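Local structure of S-adenosylmethionine:tRNA ribosyltransferase-isomerase (Thermotoga maritima, 1VKY) at residues I102-V107 against Q276-G281; G188-P193 against V300-L305; V259-V264 against L311-A316. The protein probably transfers and isomerises the ribose of S-adenosylmethionine onto the 7-aminomethyl group of 7-deazaguanine in tRNA, giving epoxyqueuosine. All blocks are in the same frame, centred on the assembly; numbering follows the deposited sequence.

Contact 1: residues I102-V107 against Q276-G281; sequences IWKCLV and QEEYVG
Lys-104 and Glu-278 approach head-on in the polar half of this contact. The amine NZ of Lys-104 stands 3.7 Å from OE1 of Glu-278, a long salt bridge. OE2 of Glu-278 is only slightly farther from the same NZ, at 3.9 Å, so the ammonium faces the carboxylate without closing on one oxygen. A water fills in for the missing short bond: it accepts from Lys-104 NZ (2.6 Å) and donates to Glu-278 OE2 (2.7 Å). The lysine chain bends at its last two torsions (chi3 63°, chi4 80°), whereas the glutamate is straight past CG. Glu-278 is the secondary partner, for Lys-104 NZ also makes a salt bridge to Asp-135 and a hydrogen bond to Thr-137. With Glu-134 close to Glu-278, the lysine probably offsets a local excess of negative charge.

The apolar half is a single methyl contact, CD2 of Leu-106 to CG1 of Val-280 at 4.0 Å, the two side chains running antiparallel and meeting by one methyl each.

Backbones stay well apart, the closest CA atoms being those of Leu-106 and Val-280 at 9.0 Å, too far for strand pairing. This is a small, partly water-bridged contact between two sheets, made on one side by an edge strand and the loop before it. Strand 102-108 lies within the six-stranded antiparallel sheet, between strands 89-97 and 138-143, while strand 279-281 is an outermost strand of the nine-stranded mixed sheet, with Glu-278 and Tyr-279 packed on helix 240-252.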
loop_
_atom_site.group_PDB
_atom_site.type_symbol
_atom_site.label_atom_id
_atom_site.label_comp_id
_atom_site.label_asym_id
_atom_site.label_seq_id
_atom_site.Cartn_x
_atom_site.Cartn_y
_atom_site.Cartn_z
ATOM N N ILE B 102 -3.585 17.676 -30.344
ATOM C CA ILE B 102 -4.982 17.348 -30.693
ATOM C C ILE B 102 -5.513 16.335 -29.657
ATOM O O ILE B 102 -5.025 15.185 -29.543
ATOM C CB ILE B 102 -5.128 16.811 -32.170
ATOM C CG1 ILE B 102 -4.498 17.769 -33.170
ATOM C CG2 ILE B 102 -6.602 16.605 -32.521
ATOM C CD1 ILE B 102 -4.646 17.352 -34.618
ATOM N N TRP B 103 -6.509 16.786 -28.893
ATOM C CA TRP B 103 -7.065 16.048 -27.779
ATOM C C TRP B 103 -8.583 15.977 -27.805
ATOM O O TRP B 103 -9.247 16.967 -28.129
ATOM C CB TRP B 103 -6.667 16.768 -26.481
ATOM C CG TRP B 103 -5.232 16.657 -26.150
ATOM C CD1 TRP B 103 -4.185 17.339 -26.736
ATOM C CD2 TRP B 103 -4.660 15.822 -25.158
ATOM N NE1 TRP B 103 -3.002 16.961 -26.160
ATOM C CE2 TRP B 103 -3.260 16.028 -25.191
ATOM C CE3 TRP B 103 -5.182 14.913 -24.241
ATOM C CZ2 TRP B 103 -2.391 15.370 -24.333
ATOM C CZ3 TRP B 103 -4.323 14.276 -23.382
ATOM C CH2 TRP B 103 -2.936 14.506 -23.444
ATOM N N LYS B 104 -9.126 14.812 -27.429
ATOM C CA LYS B 104 -10.514 14.693 -27.063
ATOM C C LYS B 104 -10.632 15.270 -25.687
ATOM O O LYS B 104 -9.888 14.881 -24.794
ATOM C CB LYS B 104 -10.984 13.239 -27.014
ATOM C CG LYS B 104 -11.123 12.619 -28.367
ATOM C CD LYS B 104 -11.340 11.120 -28.284
ATOM C CE LYS B 104 -12.610 10.744 -27.574
ATOM N NZ LYS B 104 -13.750 10.876 -28.475
ATOM N N CYS B 105 -11.580 16.178 -25.529
ATOM C CA CYS B 105 -11.741 16.957 -24.310
ATOM C C CYS B 105 -13.180 16.957 -23.863
ATOM O O CYS B 105 -14.105 16.858 -24.660
ATOM C CB CYS B 105 -11.326 18.410 -24.558
ATOM S SG CYS B 105 -9.579 18.588 -24.991
ATOM N N LEU B 106 -13.349 17.127 -22.562
ATOM C CA LEU B 106 -14.649 17.388 -21.986
ATOM C C LEU B 106 -14.742 18.902 -21.887
ATOM O O LEU B 106 -13.880 19.526 -21.278
ATOM C CB LEU B 106 -14.733 16.710 -20.601
ATOM C CG LEU B 106 -15.980 15.916 -20.342
ATOM C CD1 LEU B 106 -17.115 16.905 -20.112
ATOM C CD2 LEU B 106 -16.293 14.975 -21.487
ATOM N N VAL B 107 -15.745 19.491 -22.525
ATOM C CA VAL B 107 -15.885 20.936 -22.572
ATOM C C VAL B 107 -17.218 21.290 -21.911
ATOM O O VAL B 107 -18.256 20.755 -22.299
ATOM C CB VAL B 107 -15.829 21.441 -24.020
ATOM C CG1 VAL B 107 -16.163 22.892 -24.084
ATOM C CG2 VAL B 107 -14.442 21.194 -24.607
ATOM N N GLN B 276 -24.254 3.307 -28.230
ATOM C CA GLN B 276 -23.354 4.282 -28.881
ATOM C C GLN B 276 -22.077 3.547 -29.286
ATOM O O GLN B 276 -21.826 2.422 -28.858
ATOM C CB GLN B 276 -22.943 5.423 -27.928
ATOM C CG GLN B 276 -24.071 6.273 -27.335
ATOM C CD GLN B 276 -23.615 7.175 -26.187
ATOM O OE1 GLN B 276 -22.403 7.376 -25.912
ATOM N NE2 GLN B 276 -24.584 7.718 -25.504
ATOM N N GLU B 277 -21.245 4.203 -30.091
ATOM C CA GLU B 277 -19.963 3.634 -30.543
ATOM C C GLU B 277 -18.847 3.749 -29.532
ATOM O O GLU B 277 -17.868 3.000 -29.580
ATOM C CB GLU B 277 -19.597 4.268 -31.889
ATOM C CG GLU B 277 -20.709 3.943 -32.873
ATOM C CD GLU B 277 -20.234 3.514 -34.251
ATOM O OE2 GLU B 277 -19.794 4.377 -35.023
ATOM N N GLU B 278 -19.005 4.701 -28.615
ATOM C CA GLU B 278 -18.046 5.006 -27.595
ATOM C C GLU B 278 -18.805 5.759 -26.535
ATOM O O GLU B 278 -19.838 6.386 -26.838
ATOM C CB GLU B 278 -16.907 5.892 -28.172
ATOM C CG GLU B 278 -17.469 7.064 -28.962
ATOM C CD GLU B 278 -16.413 7.978 -29.623
ATOM O OE1 GLU B 278 -15.218 7.647 -29.579
ATOM O OE2 GLU B 278 -16.803 9.045 -30.163
ATOM N N TYR B 279 -18.317 5.675 -25.300
ATOM C CA TYR B 279 -18.950 6.333 -24.165
ATOM C C TYR B 279 -17.981 7.061 -23.276
ATOM O O TYR B 279 -16.921 6.540 -22.931
ATOM C CB TYR B 279 -19.682 5.300 -23.284
ATOM C CG TYR B 279 -20.709 4.455 -23.971
ATOM C CD1 TYR B 279 -20.329 3.380 -24.731
ATOM C CD2 TYR B 279 -22.081 4.718 -23.834
ATOM C CE1 TYR B 279 -21.247 2.573 -25.320
ATOM C CE2 TYR B 279 -23.015 3.904 -24.427
ATOM C CZ TYR B 279 -22.583 2.838 -25.173
ATOM O OH TYR B 279 -23.457 2.020 -25.806
ATOM N N VAL B 280 -18.383 8.249 -22.831
ATOM C CA VAL B 280 -17.691 8.959 -21.776
ATOM C C VAL B 280 -18.774 9.545 -20.879
ATOM O O VAL B 280 -19.763 10.053 -21.383
ATOM C CB VAL B 280 -16.840 10.138 -22.310
ATOM C CG1 VAL B 280 -16.262 10.939 -21.164
ATOM C CG2 VAL B 280 -15.695 9.632 -23.176
ATOM N N GLY B 281 -18.592 9.488 -19.579
ATOM C CA GLY B 281 -19.601 10.022 -18.669
ATOM C C GLY B 281 -19.220 9.832 -17.235
ATOM O O GLY B 281 -18.093 9.491 -16.915
HETATM O O HOH W 1 -14.549 10.320 -30.835
#

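Contact 2: residues G188-P193 against V300-L305; sequences GLHFTP and VTNFHL
His-190 and Asn-302 meet through one hydrogen bond, from imidazole NE2 to the amide oxygen OD1, 3.0 Å long with an N-H...O angle of 157°. The acceptor lies at the ring edge, in the imidazole plane, which is where an N-H points. A chi1 of -57° places the imidazole opposite the carbonyl carbon of His-190 and so swings NE2 toward Asn-302. Ring and amide planes are turned 72° apart, so the groups join edge to oxygen without stacking.

The ring is held by more than this bond: its ND1 is hydrogen-bonded to Ser-38, and the ring of Phe-55 packs on the imidazole. Were His-190 replaced by an alanine, OD1 of Asn-302 would probably lose its donor and Ser-38 its partner at ND1.

Apolar contact is looser. Phe-191 and Val-300 come no nearer than 4.7 Å, from CE1 of the ring to the valine CG1, short of direct contact.

Chemically, a buried imidazole tied at both nitrogens joins the 3-10 segment 188-190 to strand 298-302 at Asn-302. It probably steadies Asn-302, whose backbone N, together with OG1 of Thr-301, is hydrogen-bonded to a bound unidentified molecule.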
loop_
_atom_site.group_PDB
_atom_site.type_symbol
_atom_site.label_atom_id
_atom_site.label_comp_id
_atom_site.label_asym_id
_atom_site.label_seq_id
_atom_site.Cartn_x
_atom_site.Cartn_y
_atom_site.Cartn_z
ATOM N N GLY B 188 -6.320 -5.940 -11.069
ATOM C CA GLY B 188 -5.463 -6.144 -12.235
ATOM C C GLY B 188 -3.997 -6.400 -11.946
ATOM O O GLY B 188 -3.316 -6.993 -12.746
ATOM N N LEU B 189 -3.521 -5.959 -10.798
ATOM C CA LEU B 189 -2.106 -6.075 -10.462
ATOM C C LEU B 189 -1.684 -7.513 -10.155
ATOM O O LEU B 189 -0.499 -7.777 -10.118
ATOM C CB LEU B 189 -1.754 -5.163 -9.281
ATOM C CG LEU B 189 -1.868 -3.653 -9.573
ATOM C CD1 LEU B 189 -1.148 -2.886 -8.501
ATOM C CD2 LEU B 189 -1.340 -3.248 -10.961
ATOM N N HIS B 190 -2.647 -8.424 -9.945
ATOM C CA HIS B 190 -2.359 -9.864 -9.910
ATOM C C HIS B 190 -1.921 -10.426 -11.269
ATOM O O HIS B 190 -1.242 -11.441 -11.313
ATOM C CB HIS B 190 -3.567 -10.658 -9.432
ATOM C CG HIS B 190 -4.080 -10.248 -8.088
ATOM N ND1 HIS B 190 -3.553 -10.739 -6.912
ATOM C CD2 HIS B 190 -5.124 -9.460 -7.738
ATOM C CE1 HIS B 190 -4.238 -10.248 -5.890
ATOM N NE2 HIS B 190 -5.188 -9.454 -6.362
ATOM N N PHE B 191 -2.302 -9.792 -12.375
ATOM C CA PHE B 191 -1.870 -10.249 -13.678
ATOM C C PHE B 191 -0.419 -9.795 -13.935
ATOM O O PHE B 191 -0.161 -8.608 -13.952
ATOM C CB PHE B 191 -2.758 -9.674 -14.781
ATOM C CG PHE B 191 -4.115 -10.291 -14.858
ATOM C CD1 PHE B 191 -5.185 -9.724 -14.177
ATOM C CD2 PHE B 191 -4.325 -11.455 -15.588
ATOM C CE1 PHE B 191 -6.441 -10.307 -14.231
ATOM C CE2 PHE B 191 -5.575 -12.039 -15.647
ATOM C CZ PHE B 191 -6.639 -11.471 -14.975
ATOM N N THR B 192 0.515 -10.723 -14.143
ATOM C CA THR B 192 1.899 -10.379 -14.519
ATOM C C THR B 192 2.009 -10.345 -16.045
ATOM O O THR B 192 1.176 -10.914 -16.729
ATOM C CB THR B 192 2.874 -11.426 -13.990
ATOM O OG1 THR B 192 2.537 -12.699 -14.540
ATOM C CG2 THR B 192 2.741 -11.604 -12.476
ATOM N N PRO B 193 3.041 -9.713 -16.604
ATOM C CA PRO B 193 3.248 -9.779 -18.066
ATOM C C PRO B 193 3.386 -11.203 -18.592
ATOM O O PRO B 193 2.944 -11.490 -19.677
ATOM C CB PRO B 193 4.534 -8.981 -18.291
ATOM C CG PRO B 193 4.676 -8.086 -17.072
ATOM C CD PRO B 193 4.040 -8.855 -15.930
ATOM N N VAL B 300 -13.203 -10.868 -11.764
ATOM C CA VAL B 300 -12.006 -10.977 -10.878
ATOM C C VAL B 300 -11.928 -9.740 -9.979
ATOM O O VAL B 300 -11.983 -8.582 -10.449
ATOM C CB VAL B 300 -10.711 -11.051 -11.702
ATOM C CG1 VAL B 300 -9.500 -11.194 -10.826
ATOM C CG2 VAL B 300 -10.782 -12.157 -12.731
ATOM N N THR B 301 -11.773 -9.977 -8.690
ATOM C CA THR B 301 -11.789 -8.907 -7.721
ATOM C C THR B 301 -11.055 -9.297 -6.425
ATOM O O THR B 301 -10.799 -10.459 -6.169
ATOM C CB THR B 301 -13.243 -8.531 -7.434
ATOM O OG1 THR B 301 -13.295 -7.374 -6.572
ATOM C CG2 THR B 301 -13.961 -9.636 -6.671
ATOM N N ASN B 302 -10.735 -8.295 -5.610
ATOM C CA ASN B 302 -10.100 -8.539 -4.305
ATOM C C ASN B 302 -11.111 -8.959 -3.274
ATOM O O ASN B 302 -12.305 -9.049 -3.553
ATOM C CB ASN B 302 -9.327 -7.282 -3.843
ATOM C CG ASN B 302 -8.135 -6.930 -4.763
ATOM O OD1 ASN B 302 -7.540 -7.795 -5.413
ATOM N ND2 ASN B 302 -7.805 -5.645 -4.811
ATOM N N PHE B 303 -10.602 -9.303 -2.087
ATOM C CA PHE B 303 -11.425 -9.530 -0.899
ATOM C C PHE B 303 -11.693 -8.202 -0.203
ATOM O O PHE B 303 -10.759 -7.514 0.188
ATOM C CB PHE B 303 -10.738 -10.522 0.025
ATOM C CG PHE B 303 -10.883 -11.927 -0.423
ATOM C CD1 PHE B 303 -10.000 -12.481 -1.277
ATOM C CD2 PHE B 303 -11.964 -12.680 0.001
ATOM C CE1 PHE B 303 -10.143 -13.808 -1.680
ATOM C CE2 PHE B 303 -12.141 -13.964 -0.404
ATOM C CZ PHE B 303 -11.220 -14.543 -1.244
ATOM N N HIS B 304 -12.970 -7.844 -0.058
ATOM C CA HIS B 304 -13.347 -6.517 0.402
ATOM C C HIS B 304 -13.649 -6.530 1.887
ATOM O O HIS B 304 -13.829 -7.570 2.463
ATOM C CB HIS B 304 -14.512 -5.996 -0.425
ATOM C CG HIS B 304 -14.261 -6.075 -1.914
ATOM N ND1 HIS B 304 -13.306 -5.305 -2.542
ATOM C CD2 HIS B 304 -14.769 -6.893 -2.870
ATOM C CE1 HIS B 304 -13.263 -5.617 -3.829
ATOM N NE2 HIS B 304 -14.141 -6.577 -4.054
ATOM N N LEU B 305 -13.711 -5.352 2.500
ATOM C CA LEU B 305 -13.834 -5.253 3.938
ATOM C C LEU B 305 -15.288 -5.413 4.378
ATOM O O LEU B 305 -16.225 -5.109 3.587
ATOM C CB LEU B 305 -13.266 -3.880 4.363
ATOM C CG LEU B 305 -11.782 -3.580 4.024
ATOM C CD1 LEU B 305 -11.435 -2.097 4.219
ATOM C CD2 LEU B 305 -10.883 -4.465 4.890
#

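Contact 3: residues V259-V264 against L311-A316; sequences VGTTTV and LMLVAA
Leu-313 lays its forked end across Thr-261, each methyl meeting a different carbon. CD1 of Leu-313 comes within 4.0 Å of CB of Thr-261, and CD2 of Leu-313 reaches CG2 of Thr-261 at the same distance of 4.0 Å. With CG opposite the backbone N (chi1 -179°), the leucine extends away from its own helix and carries the fork to helix 261-270. There CD2 also slides alongside Val-264, 4.2 Å from its CG1, so one methyl touches two residues three positions apart on the same face of the helix. A peripheral contact between CG2 of Thr-261 and CG2 of Val-314, at 4.4 Å, widens the patch. The nearest CA atoms, those of Thr-261 and Leu-313, are 7.6 Å apart, consistent with close helix packing across threonine and valine, with one leucine between.

The start of helix 261-270 is itself braced. Gly-260 takes the N-cap position, and OG1 of Thr-263 donates to the carbonyl O of Val-259 at 3.0 Å, approaching 46° out of the carbonyl plane. Strand 298-302 closes the patch, with Thr-301 against both Thr-261 and Val-314, and Leu-299 against Val-264; helix 320-332 packs on Val-314 as well.

Thr-261 thus works as a two-sided residue. Its carbon atoms serve the apolar patch, while OG1, set between backbone N and carbonyl carbon by chi1 54°, is hydrogen-bonded to a bound unidentified molecule. The packing on CB and CG2 is likely to limit rotation about chi1. Thr-262 N, at the start of the helix, adds a weak hydrogen bond to a bound molecule of the same unidentified kind.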
loop_
_atom_site.group_PDB
_atom_site.type_symbol
_atom_site.label_atom_id
_atom_site.label_comp_id
_atom_site.label_asym_id
_atom_site.label_seq_id
_atom_site.Cartn_x
_atom_site.Cartn_y
_atom_site.Cartn_z
ATOM N N VAL B 259 -12.358 -7.241 -14.823
ATOM C CA VAL B 259 -11.290 -7.280 -13.824
ATOM C C VAL B 259 -11.425 -6.052 -12.945
ATOM O O VAL B 259 -11.123 -4.931 -13.397
ATOM C CB VAL B 259 -9.905 -7.333 -14.479
ATOM C CG1 VAL B 259 -8.825 -7.337 -13.374
ATOM C CG2 VAL B 259 -9.803 -8.561 -15.365
ATOM N N GLY B 260 -11.962 -6.265 -11.746
ATOM C CA GLY B 260 -12.183 -5.186 -10.765
ATOM C C GLY B 260 -13.573 -4.592 -10.781
ATOM O O GLY B 260 -14.219 -4.568 -11.805
ATOM N N THR B 261 -14.037 -4.129 -9.623
ATOM C CA THR B 261 -15.367 -3.559 -9.427
ATOM C C THR B 261 -15.568 -2.250 -10.157
ATOM O O THR B 261 -16.706 -1.930 -10.592
ATOM C CB THR B 261 -15.650 -3.312 -7.935
ATOM O OG1 THR B 261 -14.600 -2.516 -7.372
ATOM C CG2 THR B 261 -15.614 -4.608 -7.133
ATOM N N THR B 262 -14.484 -1.506 -10.370
ATOM C CA THR B 262 -14.599 -0.282 -11.219
ATOM C C THR B 262 -15.032 -0.649 -12.637
ATOM O O THR B 262 -15.938 -0.043 -13.200
ATOM C CB THR B 262 -13.287 0.482 -11.267
ATOM O OG1 THR B 262 -12.980 0.928 -9.945
ATOM C CG2 THR B 262 -13.428 1.790 -12.087
ATOM N N THR B 263 -14.376 -1.637 -13.233
ATOM C CA THR B 263 -14.798 -2.127 -14.538
ATOM C C THR B 263 -16.282 -2.526 -14.554
ATOM O O THR B 263 -17.020 -2.192 -15.488
ATOM C CB THR B 263 -13.940 -3.328 -14.927
ATOM O OG1 THR B 263 -12.564 -2.934 -15.055
ATOM C CG2 THR B 263 -14.331 -3.833 -16.309
ATOM N N VAL B 264 -16.710 -3.261 -13.526
ATOM C CA VAL B 264 -18.137 -3.671 -13.434
ATOM C C VAL B 264 -19.067 -2.498 -13.461
ATOM O O VAL B 264 -20.029 -2.514 -14.189
ATOM C CB VAL B 264 -18.400 -4.472 -12.158
ATOM C CG1 VAL B 264 -19.903 -4.750 -11.977
ATOM C CG2 VAL B 264 -17.626 -5.769 -12.185
ATOM N N LEU B 311 -18.158 -5.005 -1.162
ATOM C CA LEU B 311 -18.693 -6.301 -0.757
ATOM C C LEU B 311 -20.156 -6.423 -1.170
ATOM O O LEU B 311 -20.613 -7.478 -1.658
ATOM C CB LEU B 311 -18.516 -6.512 0.779
ATOM C CG LEU B 311 -19.073 -7.809 1.318
ATOM C CD1 LEU B 311 -18.566 -9.013 0.506
ATOM C CD2 LEU B 311 -18.743 -7.925 2.820
ATOM N N MET B 312 -20.907 -5.342 -1.045
ATOM C CA MET B 312 -22.306 -5.357 -1.494
ATOM C C MET B 312 -22.410 -5.610 -3.020
ATOM O O MET B 312 -23.281 -6.343 -3.478
ATOM C CB MET B 312 -23.017 -4.055 -1.144
ATOM C CG MET B 312 -23.151 -3.780 0.367
ATOM S SD MET B 312 -23.637 -2.058 0.607
ATOM C CE MET B 312 -23.426 -1.998 2.403
ATOM N N LEU B 313 -21.507 -5.022 -3.799
ATOM C CA LEU B 313 -21.512 -5.242 -5.258
ATOM C C LEU B 313 -21.191 -6.701 -5.574
ATOM O O LEU B 313 -21.858 -7.323 -6.374
ATOM C CB LEU B 313 -20.491 -4.322 -5.907
ATOM C CG LEU B 313 -20.269 -4.307 -7.424
ATOM C CD1 LEU B 313 -19.598 -2.978 -7.834
ATOM C CD2 LEU B 313 -19.435 -5.476 -7.881
ATOM N N VAL B 314 -20.139 -7.248 -4.979
ATOM C CA VAL B 314 -19.780 -8.633 -5.232
ATOM C C VAL B 314 -20.879 -9.600 -4.765
ATOM O O VAL B 314 -21.164 -10.612 -5.415
ATOM C CB VAL B 314 -18.410 -8.986 -4.591
ATOM C CG1 VAL B 314 -18.101 -10.401 -4.795
ATOM C CG2 VAL B 314 -17.324 -8.135 -5.233
ATOM N N ALA B 315 -21.532 -9.283 -3.658
ATOM C CA ALA B 315 -22.670 -10.074 -3.199
ATOM C C ALA B 315 -23.795 -10.067 -4.243
ATOM O O ALA B 315 -24.421 -11.097 -4.506
ATOM C CB ALA B 315 -23.175 -9.505 -1.847
ATOM N N ALA B 316 -24.027 -8.925 -4.884
ATOM C CA ALA B 316 -25.041 -8.880 -5.921
ATOM C C ALA B 316 -24.592 -9.814 -7.042
ATOM O O ALA B 316 -25.412 -10.462 -7.676
ATOM C CB ALA B 316 -25.239 -7.484 -6.437
#

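Contacts 2 and 3 form one neighbourhood, with centres 12 Å apart. The carbonyl O of Val-300 lies 2.7 Å from N of Gly-260, probably a hydrogen bond, and His-304 CD2 packs 3.7 Å from Val-314 CG2. Both border an unidentified bound molecule, probably the same one: Thr-301 and Asn-302 approach it from contact 2, Thr-261 from contact 3. It probably comes from the crystallisation liquor, yet its position may mark a pocket; whether S-adenosylmethionine binds there is not established. Contact 1 is remote, its centre 28 Å from that of contact 2 and 25 Å from that of contact 3, across the chain's centre, where the antiparallel sheet touches the edge of the mixed one.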